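Local coordinates for thioredoxin-like protein (Klebsiella pneumoniae subsp. pneumoniae MGH 78578, PDB 3TY1) that is of uncharacterised function but belongs to the galactose mutarotase superfamily, probably binds carbohydrate and may act as an aldose 1-epimerase, at residues M81-P86 against E108-M113; T62-R67 against K88-P93; V115-E120 against I209-F214. All blocks are in the same frame, centred on the assembly; numbering follows the deposited sequence.

Contact 1: M81-P86 against E108-M113; sequences MGWDSP and EGFNEM
Trp83 and Phe110 join two irregular loops of the mutarotase-type supersandwich, one leaving strand 79-81 and the other leading into strand 114-119. The pair is T-shaped: the CZ2 corner of the indole lies over the centre of the Phe110 ring, with Trp83 CZ2 3.5 Å from Phe110 CE2 and the planes at 57°. In Trp83, CG sits between the backbone N and the carbonyl carbon (chi1 64°), a torsion that lays the indole across the second loop. Its NE1 can then donate to Glu112 O at 2.8 Å; the acceptor lies in the indole plane, while the donor stands above the carbonyl plane. Asn213 also donates to Glu112 O, giving that oxygen two grips. Phe170 of a second subunit meets both aromatic rings, extending the cluster across the interface.

Further along, Ser85 CB rests on one face of the indole, offset toward its rim. Two ordered waters join the backbones around Trp83, both bound to Asn111 O. At the other end, the CG of selenomethionine Met113 packs 3.8 Å from CB of selenomethionine Met81, beside Gly82, whose backbone angles themselves call for glycine. Ser85 OG, anti to its own N, donates in the carbonyl plane to Phe110 O at 2.6 Å, while accepting from the backbone N of Val87.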
HETATM    1  N   MSE A  81      25.332 -10.576  14.859  1.00 27.89           N
HETATM    2  CA  MSE A  81      24.144 -10.170  15.564  1.00 27.44           C
HETATM    3  C   MSE A  81      23.045 -10.261  14.510  1.00 27.13           C
HETATM    4  O   MSE A  81      23.078  -9.572  13.475  1.00 24.62           O
HETATM    5  CB  MSE A  81      24.231  -8.731  16.095  1.00 28.03           C
HETATM    6  CG  MSE A  81      25.417  -8.428  17.019  1.00 34.08           C
HETATM    7 SE   MSE A  81      25.221  -6.566  17.642  0.75 28.03          SE
HETATM    8  CE  MSE A  81      26.966  -6.516  18.376  1.00 38.11           C
ATOM      9  N   GLY A  82      22.078 -11.119  14.753  1.00 28.60           N
ATOM     10  CA  GLY A  82      20.966 -11.276  13.826  1.00 29.42           C
ATOM     11  C   GLY A  82      20.368 -12.637  13.976  1.00 28.02           C
ATOM     12  O   GLY A  82      20.821 -13.467  14.826  1.00 28.45           O
ATOM     13  N   TRP A  83      19.383 -12.892  13.125  1.00 28.43           N
ATOM     14  CA  TRP A  83      18.635 -14.156  13.154  1.00 29.50           C
ATOM     15  C   TRP A  83      18.045 -14.450  11.795  1.00 30.09           C
ATOM     16  O   TRP A  83      18.057 -13.601  10.915  1.00 28.29           O
ATOM     17  CB  TRP A  83      17.534 -14.093  14.217  1.00 26.82           C
ATOM     18  CG  TRP A  83      16.434 -13.037  13.967  1.00 24.05           C
ATOM     19  CD1 TRP A  83      16.566 -11.697  13.978  1.00 28.26           C
ATOM     20  CD2 TRP A  83      15.032 -13.308  13.743  1.00 27.57           C
ATOM     21  NE1 TRP A  83      15.348 -11.097  13.730  1.00 25.61           N
ATOM     22  CE2 TRP A  83      14.391 -12.070  13.580  1.00 29.70           C
ATOM     23  CE3 TRP A  83      14.271 -14.496  13.642  1.00 29.68           C
ATOM     24  CZ2 TRP A  83      12.996 -11.960  13.318  1.00 28.58           C
ATOM     25  CZ3 TRP A  83      12.908 -14.404  13.378  1.00 28.02           C
ATOM     26  CH2 TRP A  83      12.274 -13.137  13.231  1.00 27.97           C
ATOM     27  N   ASP A  84      17.553 -15.674  11.636  1.00 32.94           N
ATOM     28  CA  ASP A  84      17.013 -16.149  10.376  1.00 33.93           C
ATOM     29  C   ASP A  84      15.511 -16.285  10.493  1.00 34.82           C
ATOM     30  O   ASP A  84      15.007 -17.204  11.120  1.00 36.79           O
ATOM     31  CB  ASP A  84      17.653 -17.487  10.029  1.00 34.96           C
ATOM     32  CG  ASP A  84      19.163 -17.399  10.034  1.00 40.54           C
ATOM     33  OD1 ASP A  84      19.688 -16.508   9.343  1.00 40.33           O
ATOM     34  OD2 ASP A  84      19.803 -18.168  10.776  1.00 41.01           O
ATOM     35  N   SER A  85      14.827 -15.289   9.967  1.00 32.16           N
ATOM     36  CA  SER A  85      13.369 -15.233   9.950  1.00 30.17           C
ATOM     37  C   SER A  85      12.839 -15.968   8.728  1.00 27.39           C
ATOM     38  O   SER A  85      13.552 -16.073   7.713  1.00 27.07           O
ATOM     39  CB  SER A  85      12.970 -13.784   9.892  1.00 30.21           C
ATOM     40  OG  SER A  85      11.600 -13.573   9.697  1.00 28.00           O
ATOM     41  N   PRO A  86      11.576 -16.463   8.787  1.00 27.41           N
ATOM     42  CA  PRO A  86      10.962 -16.925   7.549  1.00 27.28           C
ATOM     43  C   PRO A  86      10.801 -15.846   6.475  1.00 26.21           C
ATOM     44  O   PRO A  86      10.621 -16.189   5.315  1.00 25.41           O
ATOM     45  CB  PRO A  86       9.580 -17.424   8.011  1.00 29.90           C
ATOM     46  CG  PRO A  86       9.300 -16.675   9.321  1.00 29.27           C
ATOM     47  CD  PRO A  86      10.668 -16.651   9.945  1.00 29.50           C
ATOM     48  N   GLU A 108       4.745  -9.528   8.575  1.00 25.39           N
ATOM     49  CA  GLU A 108       5.092  -9.845   7.195  1.00 26.67           C
ATOM     50  C   GLU A 108       6.441  -9.272   6.769  1.00 24.54           C
ATOM     51  O   GLU A 108       6.983  -9.675   5.721  1.00 25.28           O
ATOM     52  CB  GLU A 108       3.963  -9.396   6.238  1.00 27.71           C
ATOM     53  CG  GLU A 108       2.609 -10.063   6.593  1.00 30.60           C
ATOM     54  CD  GLU A 108       1.458  -9.763   5.643  1.00 44.32           C
ATOM     55  OE1 GLU A 108       1.592  -8.929   4.713  1.00 37.79           O
ATOM     56  OE2 GLU A 108       0.394 -10.400   5.825  1.00 48.13           O
ATOM     57  N   GLY A 109       6.967  -8.327   7.546  1.00 26.83           N
ATOM     58  CA  GLY A 109       8.266  -7.708   7.272  1.00 25.85           C
ATOM     59  C   GLY A 109       9.399  -7.995   8.242  1.00 27.98           C
ATOM     60  O   GLY A 109      10.549  -7.589   8.002  1.00 26.08           O
ATOM     61  N   PHE A 110       9.114  -8.758   9.289  1.00 25.49           N
ATOM     62  CA  PHE A 110      10.051  -8.856  10.419  1.00 27.54           C
ATOM     63  C   PHE A 110      11.152  -9.864  10.249  1.00 27.06           C
ATOM     64  O   PHE A 110      10.922 -11.092  10.271  1.00 26.65           O
ATOM     65  CB  PHE A 110       9.283  -9.089  11.745  1.00 25.14           C
ATOM     66  CG  PHE A 110      10.171  -9.153  12.984  1.00 26.69           C
ATOM     67  CD1 PHE A 110      11.214  -8.269  13.169  1.00 25.83           C
ATOM     68  CD2 PHE A 110       9.877 -10.030  14.013  1.00 26.33           C
ATOM     69  CE1 PHE A 110      12.011  -8.297  14.336  1.00 27.84           C
ATOM     70  CE2 PHE A 110      10.654 -10.062  15.154  1.00 28.43           C
ATOM     71  CZ  PHE A 110      11.717  -9.194  15.315  1.00 26.98           C
ATOM     72  N   ASN A 111      12.364  -9.335  10.023  1.00 27.11           N
ATOM     73  CA  ASN A 111      13.565 -10.152   9.980  1.00 24.03           C
ATOM     74  C   ASN A 111      14.853  -9.481  10.501  1.00 24.82           C
ATOM     75  O   ASN A 111      15.933 -10.052  10.417  1.00 25.36           O
ATOM     76  CB  ASN A 111      13.763 -10.654   8.563  1.00 24.56           C
ATOM     77  CG  ASN A 111      13.980  -9.524   7.572  1.00 26.92           C
ATOM     78  OD1 ASN A 111      14.329  -8.373   7.954  1.00 25.66           O
ATOM     79  ND2 ASN A 111      13.858  -9.863   6.287  1.00 26.42           N
ATOM     80  N   GLU A 112      14.703  -8.328  11.133  1.00 22.87           N
ATOM     81  CA  GLU A 112      15.829  -7.477  11.445  1.00 23.56           C
ATOM     82  C   GLU A 112      16.483  -7.774  12.799  1.00 24.20           C
ATOM     83  O   GLU A 112      15.872  -8.308  13.706  1.00 27.14           O
ATOM     84  CB  GLU A 112      15.368  -6.009  11.410  1.00 24.14           C
ATOM     85  CG  GLU A 112      14.746  -5.554  10.109  1.00 27.25           C
ATOM     86  CD  GLU A 112      13.207  -5.580  10.066  1.00 30.19           C
ATOM     87  OE1 GLU A 112      12.572  -6.459  10.686  1.00 29.85           O
ATOM     88  OE2 GLU A 112      12.635  -4.707   9.399  1.00 30.65           O
HETATM   89  N   MSE A 113      17.744  -7.387  12.878  1.00 25.26           N
HETATM   90  CA  MSE A 113      18.548  -7.411  14.064  1.00 27.15           C
HETATM   91  C   MSE A 113      18.126  -6.275  15.015  1.00 27.59           C
HETATM   92  O   MSE A 113      18.172  -6.458  16.231  1.00 27.98           O
HETATM   93  CB  MSE A 113      20.025  -7.306  13.683  1.00 27.05           C
HETATM   94  CG  MSE A 113      20.976  -7.336  14.842  1.00 29.64           C
HETATM   95 SE   MSE A 113      21.501  -5.565  15.515  0.75 27.01          SE
HETATM   96  CE  MSE A 113      21.124  -5.868  17.251  1.00 25.61           C
TER
HETATM   97  O   HOH W   1      18.607 -10.413  11.370  1.00 27.58           O
HETATM   98  O   HOH W   2      16.401 -12.547   9.384  1.00 38.35           O

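Contact 2: T62-R67 against K88-P93; sequences TLSPTR and KEVVNP
Thr66 and Asn92 have the closest pair of CA atoms, Thr66 CA to Asn92 CA 6.7 Å, and the nearest neighbours advance in step from Ser64 with Val90 to Arg67 with Pro93, too far apart for strand pairing. Side chains therefore make the join between the turn that follows strand 60-64 and an irregular loop of the supersandwich. Arg67 does most of it. Its chain runs extended to CD and then bends at chi3 (57°), which swings the guanidinium back against the loop. Arg67 NH1 donates to Val91 O at 2.9 Å with an N-H...O angle of 154°, the oxygen at the edge of the guanidinium, tilted slightly from its plane. The same NH1 also serves Asn141 OD1, while NH2 forms a salt bridge with Glu112, outside the two segments.

The aliphatic part of the arginine is used as well: Arg67 CD lies 3.8 Å from Val90 CG1. That methyl is anti to the valine N and also reaches Ser64 OG, at 3.7 Å. Ser64 OG itself bonds to Lys49 O and takes a weak bond from the N of Arg67 that helps close the turn. At the far end, Thr66 presents its methyl to the proline ring, CG2 to Pro93 CD at a tight 3.5 Å, and leaves OG1 to accept from the N of Lys49.

A buried arginine is thus fixed by a carbonyl, an amide and a carboxylate, its methylenes spent on packing. Glu112 would be expected to balance its charge, and the bond to Val91 O ties the irregular loop to the turn around Arg67.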
ATOM      1  N   THR A  62      24.692  -3.863   8.018  1.00 22.83           N
ATOM      2  CA  THR A  62      23.689  -3.648   6.973  1.00 24.50           C
ATOM      3  C   THR A  62      22.483  -3.053   7.572  1.00 25.77           C
ATOM      4  O   THR A  62      21.948  -3.583   8.552  1.00 27.58           O
ATOM      5  CB  THR A  62      23.298  -4.970   6.280  1.00 26.88           C
ATOM      6  OG1 THR A  62      24.473  -5.561   5.731  1.00 30.40           O
ATOM      7  CG2 THR A  62      22.261  -4.728   5.165  1.00 23.74           C
ATOM      8  N   LEU A  63      22.034  -1.952   6.988  1.00 25.90           N
ATOM      9  CA  LEU A  63      20.779  -1.329   7.431  1.00 23.79           C
ATOM     10  C   LEU A  63      19.905  -1.047   6.226  1.00 25.17           C
ATOM     11  O   LEU A  63      20.383  -1.118   5.115  1.00 24.51           O
ATOM     12  CB  LEU A  63      21.050  -0.115   8.281  1.00 28.12           C
ATOM     13  CG  LEU A  63      21.795   1.101   7.834  1.00 36.18           C
ATOM     14  CD1 LEU A  63      20.787   1.960   7.024  1.00 30.90           C
ATOM     15  CD2 LEU A  63      22.305   1.891   9.011  1.00 31.61           C
ATOM     16  N   SER A  64      18.631  -0.742   6.449  1.00 26.46           N
ATOM     17  CA  SER A  64      17.707  -0.446   5.372  1.00 25.51           C
ATOM     18  C   SER A  64      17.063   0.930   5.512  1.00 23.17           C
ATOM     19  O   SER A  64      16.220   1.122   6.386  1.00 25.20           O
ATOM     20  CB  SER A  64      16.621  -1.517   5.275  1.00 27.00           C
ATOM     21  OG  SER A  64      15.738  -1.121   4.250  1.00 25.37           O
ATOM     22  N   PRO A  65      17.426   1.889   4.633  1.00 24.45           N
ATOM     23  CA  PRO A  65      16.777   3.193   4.642  1.00 23.70           C
ATOM     24  C   PRO A  65      15.291   3.164   4.298  1.00 26.16           C
ATOM     25  O   PRO A  65      14.540   4.046   4.702  1.00 28.12           O
ATOM     26  CB  PRO A  65      17.547   3.951   3.569  1.00 24.35           C
ATOM     27  CG  PRO A  65      18.920   3.298   3.608  1.00 25.64           C
ATOM     28  CD  PRO A  65      18.611   1.897   3.747  1.00 25.92           C
ATOM     29  N   THR A  66      14.864   2.183   3.513  1.00 26.15           N
ATOM     30  CA  THR A  66      13.463   2.019   3.185  1.00 24.39           C
ATOM     31  C   THR A  66      12.644   1.628   4.410  1.00 26.13           C
ATOM     32  O   THR A  66      11.462   1.975   4.502  1.00 26.97           O
ATOM     33  CB  THR A  66      13.343   0.942   2.105  1.00 25.98           C
ATOM     34  OG1 THR A  66      14.153   1.351   1.010  1.00 30.20           O
ATOM     35  CG2 THR A  66      11.892   0.758   1.623  1.00 27.35           C
ATOM     36  N   ARG A  67      13.268   0.852   5.317  1.00 25.90           N
ATOM     37  CA  ARG A  67      12.620   0.338   6.525  1.00 25.95           C
ATOM     38  C   ARG A  67      13.147   1.051   7.781  1.00 25.78           C
ATOM     39  O   ARG A  67      13.768   0.437   8.644  1.00 26.86           O
ATOM     40  CB  ARG A  67      12.822  -1.186   6.588  1.00 25.20           C
ATOM     41  CG  ARG A  67      12.175  -1.944   5.371  1.00 23.96           C
ATOM     42  CD  ARG A  67      12.279  -3.452   5.478  1.00 24.89           C
ATOM     43  NE  ARG A  67      11.661  -3.902   6.721  1.00 22.91           N
ATOM     44  CZ  ARG A  67      10.364  -3.924   6.999  1.00 24.67           C
ATOM     45  NH1 ARG A  67       9.437  -3.594   6.075  1.00 26.98           N
ATOM     46  NH2 ARG A  67       9.991  -4.274   8.240  1.00 26.85           N
ATOM     47  N   LYS A  88      12.424 -13.554   4.257  1.00 26.05           N
ATOM     48  CA  LYS A  88      13.770 -13.440   3.711  1.00 29.68           C
ATOM     49  C   LYS A  88      13.970 -12.140   2.929  1.00 34.91           C
ATOM     50  O   LYS A  88      15.083 -11.687   2.764  1.00 38.99           O
ATOM     51  CB  LYS A  88      14.075 -14.607   2.788  1.00 33.26           C
ATOM     52  CG  LYS A  88      13.902 -15.978   3.394  1.00 37.93           C
ATOM     53  CD  LYS A  88      14.887 -16.303   4.452  1.00 42.49           C
ATOM     54  CE  LYS A  88      14.676 -17.749   5.007  1.00 52.23           C
ATOM     55  NZ  LYS A  88      15.235 -17.845   6.443  1.00 49.29           N
ATOM     56  N   GLU A  89      12.903 -11.521   2.489  1.00 27.00           N
ATOM     57  CA  GLU A  89      12.995 -10.292   1.701  1.00 26.68           C
ATOM     58  C   GLU A  89      13.048  -9.047   2.607  1.00 25.36           C
ATOM     59  O   GLU A  89      12.549  -9.085   3.720  1.00 23.48           O
ATOM     60  CB  GLU A  89      11.758 -10.237   0.797  1.00 25.20           C
ATOM     61  CG  GLU A  89      11.945 -11.328  -0.324  1.00 30.33           C
ATOM     62  CD  GLU A  89      10.772 -11.491  -1.269  1.00 36.47           C
ATOM     63  OE1 GLU A  89       9.762 -10.731  -1.175  1.00 33.38           O
ATOM     64  OE2 GLU A  89      10.879 -12.432  -2.089  1.00 25.74           O
ATOM     65  N   VAL A  90      13.654  -7.983   2.076  1.00 26.58           N
ATOM     66  CA  VAL A  90      13.647  -6.661   2.657  1.00 25.14           C
ATOM     67  C   VAL A  90      12.370  -6.011   2.087  1.00 25.02           C
ATOM     68  O   VAL A  90      12.396  -5.374   1.010  1.00 25.19           O
ATOM     69  CB  VAL A  90      14.932  -5.888   2.280  1.00 25.00           C
ATOM     70  CG1 VAL A  90      14.922  -4.446   2.900  1.00 24.53           C
ATOM     71  CG2 VAL A  90      16.209  -6.730   2.702  1.00 21.50           C
ATOM     72  N   VAL A  91      11.269  -6.168   2.822  1.00 23.94           N
ATOM     73  CA  VAL A  91       9.949  -5.838   2.298  1.00 23.35           C
ATOM     74  C   VAL A  91       9.761  -4.334   2.207  1.00 25.33           C
ATOM     75  O   VAL A  91       9.924  -3.595   3.209  1.00 26.11           O
ATOM     76  CB  VAL A  91       8.833  -6.512   3.093  1.00 23.48           C
ATOM     77  CG1 VAL A  91       7.437  -6.141   2.552  1.00 23.88           C
ATOM     78  CG2 VAL A  91       9.072  -8.055   3.142  1.00 24.65           C
ATOM     79  N   ASN A  92       9.434  -3.865   1.000  1.00 24.41           N
ATOM     80  CA  ASN A  92       9.154  -2.446   0.789  1.00 22.64           C
ATOM     81  C   ASN A  92       7.838  -2.198   1.544  1.00 25.71           C
ATOM     82  O   ASN A  92       6.861  -2.904   1.319  1.00 24.54           O
ATOM     83  CB  ASN A  92       8.955  -2.162  -0.679  1.00 26.03           C
ATOM     84  CG  ASN A  92       8.791  -0.677  -1.002  1.00 28.75           C
ATOM     85  OD1 ASN A  92       8.064   0.049  -0.328  1.00 31.83           O
ATOM     86  ND2 ASN A  92       9.391  -0.258  -2.130  1.00 29.93           N
ATOM     87  N   PRO A  93       7.790  -1.182   2.439  1.00 25.90           N
ATOM     88  CA  PRO A  93       6.518  -0.922   3.160  1.00 25.57           C
ATOM     89  C   PRO A  93       5.263  -0.715   2.280  1.00 29.11           C
ATOM     90  O   PRO A  93       4.158  -0.908   2.774  1.00 28.47           O
ATOM     91  CB  PRO A  93       6.832   0.356   3.916  1.00 27.97           C
ATOM     92  CG  PRO A  93       8.279   0.233   4.226  1.00 29.76           C
ATOM     93  CD  PRO A  93       8.876  -0.338   2.973  1.00 29.45           C
TER

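Contact 3: V115-E120 against I209-F214. With SO4 (sulfate ion), chain L.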
ATOM      1  N   VAL A 115      14.946  -3.259  15.237  1.00 29.57           N
ATOM      2  CA  VAL A 115      13.798  -2.503  14.771  1.00 30.84           C
ATOM      3  C   VAL A 115      13.425  -1.422  15.779  1.00 32.37           C
ATOM      4  O   VAL A 115      13.257  -1.732  16.946  1.00 30.60           O
ATOM      5  CB  VAL A 115      12.538  -3.379  14.627  1.00 34.03           C
ATOM      6  CG1 VAL A 115      11.378  -2.498  14.071  1.00 28.73           C
ATOM      7  CG2 VAL A 115      12.811  -4.551  13.741  1.00 36.56           C
ATOM      8  N   ARG A 116      13.302  -0.164  15.343  1.00 28.36           N
ATOM      9  CA  ARG A 116      12.779   0.880  16.233  1.00 30.79           C
ATOM     10  C   ARG A 116      11.268   0.691  16.239  1.00 32.13           C
ATOM     11  O   ARG A 116      10.627   0.899  15.221  1.00 31.88           O
ATOM     12  CB  ARG A 116      13.176   2.261  15.731  1.00 29.64           C
ATOM     13  CG  ARG A 116      14.678   2.532  15.904  1.00 29.86           C
ATOM     14  CD  ARG A 116      15.146   3.834  15.217  1.00 31.11           C
ATOM     15  NE  ARG A 116      16.596   4.057  15.339  1.00 32.53           N
ATOM     16  CZ  ARG A 116      17.517   3.549  14.505  1.00 30.94           C
ATOM     17  NH1 ARG A 116      17.162   2.747  13.540  1.00 30.48           N
ATOM     18  NH2 ARG A 116      18.822   3.832  14.662  1.00 29.01           N
ATOM     19  N   CYS A 117      10.725   0.247  17.370  1.00 30.25           N
ATOM     20  CA  CYS A 117       9.298  -0.011  17.529  1.00 29.08           C
ATOM     21  C   CYS A 117       8.734   1.229  18.226  1.00 31.39           C
ATOM     22  O   CYS A 117       8.774   1.335  19.448  1.00 30.02           O
ATOM     23  CB  CYS A 117       9.093  -1.255  18.362  1.00 30.11           C
ATOM     24  SG  CYS A 117       9.773  -2.737  17.590  1.00 33.22           S
ATOM     25  N   GLY A 118       8.304   2.183  17.411  1.00 32.26           N
ATOM     26  CA  GLY A 118       7.906   3.517  17.883  1.00 34.22           C
ATOM     27  C   GLY A 118       7.709   4.403  16.652  1.00 34.00           C
ATOM     28  O   GLY A 118       7.567   3.866  15.574  1.00 32.71           O
ATOM     29  N   TYR A 119       7.694   5.736  16.765  1.00 33.67           N
ATOM     30  CA  TYR A 119       7.762   6.479  18.045  1.00 33.99           C
ATOM     31  C   TYR A 119       6.412   7.009  18.500  1.00 37.62           C
ATOM     32  O   TYR A 119       6.207   7.264  19.684  1.00 35.50           O
ATOM     33  CB  TYR A 119       8.751   7.639  17.942  1.00 34.99           C
ATOM     34  CG  TYR A 119      10.183   7.186  17.869  1.00 30.44           C
ATOM     35  CD1 TYR A 119      10.735   6.727  16.671  1.00 33.55           C
ATOM     36  CD2 TYR A 119      11.013   7.221  19.008  1.00 31.79           C
ATOM     37  CE1 TYR A 119      12.052   6.300  16.606  1.00 29.73           C
ATOM     38  CE2 TYR A 119      12.359   6.813  18.942  1.00 33.61           C
ATOM     39  CZ  TYR A 119      12.862   6.334  17.734  1.00 30.90           C
ATOM     40  OH  TYR A 119      14.170   5.924  17.635  1.00 33.79           O
ATOM     41  N   GLU A 120       5.476   7.167  17.576  1.00 37.98           N
ATOM     42  CA  GLU A 120       4.137   7.675  17.926  1.00 37.17           C
ATOM     43  C   GLU A 120       3.419   6.709  18.904  1.00 38.71           C
ATOM     44  O   GLU A 120       2.698   7.143  19.822  1.00 36.94           O
ATOM     45  CB  GLU A 120       3.329   7.944  16.652  1.00 39.89           C
ATOM     46  CG  GLU A 120       2.156   8.876  16.868  1.00 42.43           C
ATOM     47  CD  GLU A 120       1.242   9.022  15.662  1.00 41.20           C
ATOM     48  OE1 GLU A 120       1.726   8.991  14.512  1.00 37.89           O
ATOM     49  OE2 GLU A 120       0.028   9.237  15.875  1.00 39.45           O
ATOM     50  N   ILE A 209      10.722   1.150  21.730  1.00 31.68           N
ATOM     51  CA  ILE A 209      11.426  -0.032  22.169  1.00 30.73           C
ATOM     52  C   ILE A 209      12.505  -0.260  21.096  1.00 32.24           C
ATOM     53  O   ILE A 209      12.174  -0.292  19.886  1.00 28.17           O
ATOM     54  CB  ILE A 209      10.476  -1.279  22.263  1.00 33.56           C
ATOM     55  CG1 ILE A 209       9.363  -1.056  23.280  1.00 39.79           C
ATOM     56  CG2 ILE A 209      11.287  -2.536  22.559  1.00 32.14           C
ATOM     57  CD1 ILE A 209       8.365  -2.200  23.412  1.00 31.64           C
ATOM     58  N   TYR A 210      13.773  -0.379  21.519  1.00 28.60           N
ATOM     59  CA  TYR A 210      14.890  -0.745  20.649  1.00 28.76           C
ATOM     60  C   TYR A 210      14.949  -2.277  20.638  1.00 28.62           C
ATOM     61  O   TYR A 210      15.610  -2.914  21.474  1.00 33.03           O
ATOM     62  CB  TYR A 210      16.173  -0.085  21.144  1.00 29.52           C
ATOM     63  CG  TYR A 210      16.219   1.370  20.734  1.00 31.92           C
ATOM     64  CD1 TYR A 210      15.553   2.342  21.442  1.00 34.58           C
ATOM     65  CD2 TYR A 210      16.880   1.751  19.566  1.00 31.22           C
ATOM     66  CE1 TYR A 210      15.559   3.672  21.006  1.00 29.22           C
ATOM     67  CE2 TYR A 210      16.926   3.017  19.177  1.00 30.67           C
ATOM     68  CZ  TYR A 210      16.262   3.995  19.884  1.00 30.67           C
ATOM     69  OH  TYR A 210      16.289   5.279  19.412  1.00 33.09           O
ATOM     70  N   HIS A 211      14.222  -2.863  19.697  1.00 28.25           N
ATOM     71  CA  HIS A 211      13.935  -4.280  19.665  1.00 28.07           C
ATOM     72  C   HIS A 211      15.126  -4.981  19.018  1.00 30.18           C
ATOM     73  O   HIS A 211      15.236  -5.047  17.790  1.00 29.88           O
ATOM     74  CB  HIS A 211      12.616  -4.453  18.880  1.00 32.46           C
ATOM     75  CG  HIS A 211      11.917  -5.750  19.083  1.00 35.64           C
ATOM     76  ND1 HIS A 211      12.525  -6.966  18.869  1.00 33.64           N
ATOM     77  CD2 HIS A 211      10.614  -6.023  19.356  1.00 40.71           C
ATOM     78  CE1 HIS A 211      11.633  -7.932  19.009  1.00 38.62           C
ATOM     79  NE2 HIS A 211      10.468  -7.390  19.322  1.00 36.14           N
ATOM     80  N   SER A 212      16.027  -5.484  19.853  1.00 27.64           N
ATOM     81  CA  SER A 212      17.340  -5.978  19.396  1.00 27.29           C
ATOM     82  C   SER A 212      17.370  -7.496  19.469  1.00 27.95           C
ATOM     83  O   SER A 212      17.156  -8.074  20.549  1.00 26.86           O
ATOM     84  CB  SER A 212      18.434  -5.298  20.215  1.00 30.22           C
ATOM     85  OG  SER A 212      18.225  -3.863  20.279  1.00 30.70           O
ATOM     86  N   ASN A 213      17.683  -8.154  18.348  1.00 28.05           N
ATOM     87  CA  ASN A 213      17.395  -9.575  18.156  1.00 26.40           C
ATOM     88  C   ASN A 213      18.618 -10.392  17.807  1.00 28.98           C
ATOM     89  O   ASN A 213      19.333 -10.061  16.862  1.00 29.09           O
ATOM     90  CB  ASN A 213      16.306  -9.686  17.061  1.00 30.12           C
ATOM     91  CG  ASN A 213      15.177  -8.677  17.287  1.00 30.21           C
ATOM     92  OD1 ASN A 213      14.617  -8.638  18.361  1.00 32.32           O
ATOM     93  ND2 ASN A 213      14.881  -7.845  16.298  1.00 31.79           N
ATOM     94  N   PHE A 214      18.847 -11.474  18.556  1.00 28.52           N
ATOM     95  CA  PHE A 214      20.096 -12.250  18.454  1.00 29.98           C
ATOM     96  C   PHE A 214      19.732 -13.722  18.347  1.00 29.46           C
ATOM     97  O   PHE A 214      18.955 -14.224  19.150  1.00 27.92           O
ATOM     98  CB  PHE A 214      20.989 -12.029  19.700  1.00 28.03           C
ATOM     99  CG  PHE A 214      21.260 -10.581  19.993  1.00 32.54           C
ATOM    100  CD1 PHE A 214      22.300  -9.902  19.368  1.00 29.62           C
ATOM    101  CD2 PHE A 214      20.425  -9.871  20.847  1.00 35.65           C
ATOM    102  CE1 PHE A 214      22.535  -8.537  19.632  1.00 33.77           C
ATOM    103  CE2 PHE A 214      20.630  -8.531  21.085  1.00 29.49           C
ATOM    104  CZ  PHE A 214      21.718  -7.851  20.488  1.00 29.18           C
TER
HETATM  105  S   SO4 L 513       7.325  -9.373  19.278  1.00 85.78           S
HETATM  106  O1  SO4 L 513       7.940 -10.182  18.221  1.00 72.42           O
HETATM  107  O2  SO4 L 513       7.672  -9.915  20.610  1.00 83.89           O
HETATM  108  O3  SO4 L 513       7.774  -7.980  19.196  1.00 56.69           O
HETATM  109  O4  SO4 L 513       5.873  -9.403  19.087  1.00 75.53           O
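Val115 and His211 form a hydrogen-bonded antiparallel pair, each N donating to the other's O at 3.1 Å. Cys117 and Ile209 repeat the pattern, with Arg116 and Tyr210 as the non-hydrogen-bonded pair between them, so strands 114-119 and 204-214 are stitched together in the mixed sheet of the supersandwich.

His211 can be followed outward from the strand. Its CB meets Val115 O at 3.4 Å and Cys117 SG at 3.6 Å. With CG anti to the backbone N (chi1 -162°), the imidazole leans past the cysteine: CD2 lies 3.8 Å from Cys117 SG, and the sulfur approaches the ring obliquely. ND1 donates to Asn213 OD1 at 2.7 Å, on a lone pair of the amide oxygen and in the imidazole plane, which fixes the ring's rotation. At the tip, NE2 donates to O3 of a sulfate ion at 2.8 Å. His136 holds the same sulfate, and Trp301 and Phe110 also meet the His211 ring.

On the face that bears Arg116 and Tyr210 runs a polar chain, which Tyr119, following a cis peptide bond, joins by donating from its OH to Tyr210 OH at 2.8 Å. Asp194 OD2 binds both Tyr210 OH and Arg116 NE. The chain of hydrogen bonds thus ends at a carboxylate, whose charge Arg116 would be expected to offset.

Although the sulfate probably comes from the crystallisation liquor, an anion site built from two histidines beside aromatic rings may mark a pocket able to receive a polar ligand, which would be consistent with the carbohydrate binding inferred for the family.

Overall arrangement
From the N terminus, strand 60-64 opens contact 2, and the chain passes through strands 70-76 and 79-81 and on through 81-86, the first half of contact 1, before 88-93 closes contact 2. Beyond the short helix 100-103, the loop segment 108-113 closes contact 1. The two therefore cross, and they touch where Glu112 meets Arg67, linking the loop before strand 114-119 to the turn after strand 60-64. Contact 3 opens almost at once, at 115-120, but closes only at 209-214. It follows contact 1 in series yet touches it, Asn213 N probably bonding to Met113 O. Contacts 2 and 3 do not touch; contact 1, which meets both, lies between the six-stranded sheet, through strand 79-81, and the mixed sheet, through strand 114-119.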